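Side-chain contact in MutT/nudix family protein (Enterococcus faecalis, PDB 2FML), which is of unknown function but, as a MutT/nudix family member with a predicted winged-helix DNA-binding domain, may act as an NrtR-like transcriptional regulator: residues Gln156-Ser161 / Ile167-Lys172. Sequence-based numbering, arbitrary orientation.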
loop_
_atom_site.group_PDB
_atom_site.type_symbol
_atom_site.label_atom_id
_atom_site.label_comp_id
_atom_site.label_asym_id
_atom_site.label_seq_id
_atom_site.Cartn_x
_atom_site.Cartn_y
_atom_site.Cartn_z
ATOM N N GLN A 156 -23.984 -5.794 -4.596
ATOM C CA GLN A 156 -22.919 -4.861 -4.209
ATOM C C GLN A 156 -22.580 -4.939 -2.705
ATOM O O GLN A 156 -21.917 -4.072 -2.175
ATOM C CB GLN A 156 -23.257 -3.432 -4.661
ATOM C CG GLN A 156 -23.651 -3.319 -6.183
ATOM C CD GLN A 156 -22.610 -3.944 -7.182
ATOM O OE1 GLN A 156 -21.441 -3.518 -7.247
ATOM N NE2 GLN A 156 -23.055 -4.946 -7.954
ATOM N N HIS A 157 -23.048 -6.008 -2.057
ATOM C CA HIS A 157 -22.889 -6.248 -0.618
ATOM C C HIS A 157 -22.241 -7.579 -0.409
ATOM O O HIS A 157 -22.359 -8.469 -1.198
ATOM C CB HIS A 157 -24.245 -6.305 0.134
ATOM C CG HIS A 157 -25.039 -5.050 0.022
ATOM N ND1 HIS A 157 -26.381 -5.042 -0.281
ATOM C CD2 HIS A 157 -24.666 -3.759 0.113
ATOM C CE1 HIS A 157 -26.803 -3.790 -0.359
ATOM N NE2 HIS A 157 -25.777 -2.993 -0.130
ATOM N N ILE A 158 -21.595 -7.682 0.730
ATOM C CA ILE A 158 -21.055 -8.935 1.226
ATOM C C ILE A 158 -21.532 -9.152 2.624
ATOM O O ILE A 158 -21.667 -8.187 3.403
ATOM C CB ILE A 158 -19.491 -8.961 1.172
ATOM C CG1 ILE A 158 -18.826 -7.780 1.921
ATOM C CG2 ILE A 158 -19.043 -8.995 -0.253
ATOM C CD1 ILE A 158 -17.250 -7.915 1.940
ATOM N N THR A 159 -21.801 -10.401 2.954
ATOM C CA THR A 159 -22.214 -10.778 4.307
ATOM C C THR A 159 -21.158 -11.782 4.877
ATOM O O THR A 159 -20.793 -12.731 4.226
ATOM C CB THR A 159 -23.635 -11.440 4.257
ATOM O OG1 THR A 159 -24.536 -10.478 3.736
ATOM C CG2 THR A 159 -24.145 -11.904 5.633
ATOM N N LEU A 160 -20.715 -11.516 6.091
ATOM C CA LEU A 160 -19.897 -12.363 6.907
ATOM C C LEU A 160 -20.789 -12.934 7.982
ATOM O O LEU A 160 -21.396 -12.189 8.768
ATOM C CB LEU A 160 -18.808 -11.529 7.584
ATOM C CG LEU A 160 -18.167 -10.271 6.966
ATOM C CD1 LEU A 160 -16.972 -9.864 7.840
ATOM C CD2 LEU A 160 -17.711 -10.454 5.541
ATOM N N SER A 161 -20.864 -14.253 8.031
ATOM C CA SER A 161 -21.727 -14.895 8.983
ATOM C C SER A 161 -21.090 -16.039 9.736
ATOM O O SER A 161 -20.274 -16.760 9.197
ATOM C CB SER A 161 -23.097 -15.271 8.376
ATOM O OG SER A 161 -23.031 -16.010 7.175
ATOM N N ILE A 167 -22.924 -9.673 9.633
ATOM C CA ILE A 167 -22.280 -8.437 9.257
ATOM C C ILE A 167 -22.379 -8.319 7.761
ATOM O O ILE A 167 -21.907 -9.199 7.037
ATOM C CB ILE A 167 -20.772 -8.434 9.632
ATOM C CG1 ILE A 167 -20.614 -8.639 11.165
ATOM C CG2 ILE A 167 -20.049 -7.215 8.940
ATOM C CD1 ILE A 167 -19.298 -9.128 11.572
ATOM N N THR A 168 -22.995 -7.224 7.321
ATOM C CA THR A 168 -23.307 -6.960 5.920
ATOM C C THR A 168 -22.736 -5.607 5.606
ATOM O O THR A 168 -22.990 -4.656 6.319
ATOM C CB THR A 168 -24.816 -7.022 5.665
ATOM O OG1 THR A 168 -25.214 -8.367 5.884
ATOM C CG2 THR A 168 -25.157 -6.691 4.175
ATOM N N LEU A 169 -21.889 -5.576 4.571
ATOM C CA LEU A 169 -21.131 -4.418 4.152
ATOM C C LEU A 169 -21.416 -4.058 2.702
ATOM O O LEU A 169 -21.430 -4.921 1.819
ATOM C CB LEU A 169 -19.611 -4.691 4.273
ATOM C CG LEU A 169 -19.074 -5.190 5.622
ATOM C CD1 LEU A 169 -17.570 -5.578 5.568
ATOM C CD2 LEU A 169 -19.499 -4.204 6.760
ATOM N N ASP A 170 -21.520 -2.754 2.473
ATOM C CA ASP A 170 -21.656 -2.164 1.146
ATOM C C ASP A 170 -20.283 -2.054 0.481
ATOM O O ASP A 170 -19.414 -1.358 1.007
ATOM C CB ASP A 170 -22.284 -0.759 1.232
ATOM C CG ASP A 170 -22.636 -0.197 -0.155
ATOM O OD1 ASP A 170 -21.752 0.011 -1.021
ATOM O OD2 ASP A 170 -23.831 0.018 -0.392
ATOM N N LEU A 171 -20.097 -2.749 -0.640
ATOM C CA LEU A 171 -18.846 -2.734 -1.382
ATOM C C LEU A 171 -18.393 -1.390 -1.916
ATOM O O LEU A 171 -17.197 -1.240 -2.190
ATOM C CB LEU A 171 -18.807 -3.758 -2.522
ATOM C CG LEU A 171 -18.647 -5.221 -2.088
ATOM C CD1 LEU A 171 -18.903 -6.163 -3.268
ATOM C CD2 LEU A 171 -17.282 -5.501 -1.334
ATOM N N LYS A 172 -19.298 -0.425 -2.053
ATOM C CA LYS A 172 -18.905 0.898 -2.578
ATOM C C LYS A 172 -18.688 1.953 -1.483
ATOM O O LYS A 172 -17.863 2.844 -1.663
ATOM C CB LYS A 172 -19.861 1.426 -3.680
ATOM C CG LYS A 172 -20.241 0.421 -4.795
ATOM C CD LYS A 172 -18.979 -0.018 -5.618
ATOM C CE LYS A 172 -18.825 -1.581 -5.786
ATOM N NZ LYS A 172 -17.356 -1.931 -5.975
#
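Ile-158 with Leu-169 and Leu-160 with Ile-167 form hydrogen-bonded pairs between two antiparallel strands, whose axes come within 4.6 Å. Past the last paired residues, Leu-171 N still donates to Gln-156 O at 2.7 Å.

Thr-159 and Thr-168 face each other as a non-hydrogen-bonded pair. Their hydroxyls share a hydrogen bond, OG1 of Thr-159 to OG1 of Thr-168 at 3.1 Å; either could donate. In both threonines OG1 lies anti to the carbonyl carbon (chi1 -61° and -66°), which brings the two oxygens side by side on the face of His-157 and Asp-170. Here the CD2 edge of the His-157 ring rests on Asp-170, with CD2 3.6 Å from Asp-170 CA. The ring and carboxylate planes are 72° apart. Asp-170 OD1 accepts from Lys-172 N at 2.7 Å, an Asx turn that bends the chain as it leaves the strand.

The other face is apolar. Ile-158 CG1 packs on Leu-169 CB at 4.0 Å, and Leu-160 CG on Ile-167 CG2 at 4.1 Å. Just past the strand, Leu-171 adds its CD2, which reaches the CG2 and CD1 methyls of Ile-158. Helix 186-200 packs on Leu-169 and Leu-171, while Leu-60 of strand 55-63 touches Leu-160 and Ile-167.

This is a two-stranded beta hairpin that extends the sheet of the nudix domain beyond strand 143-154, with one apolar face turned to the core and one polar face.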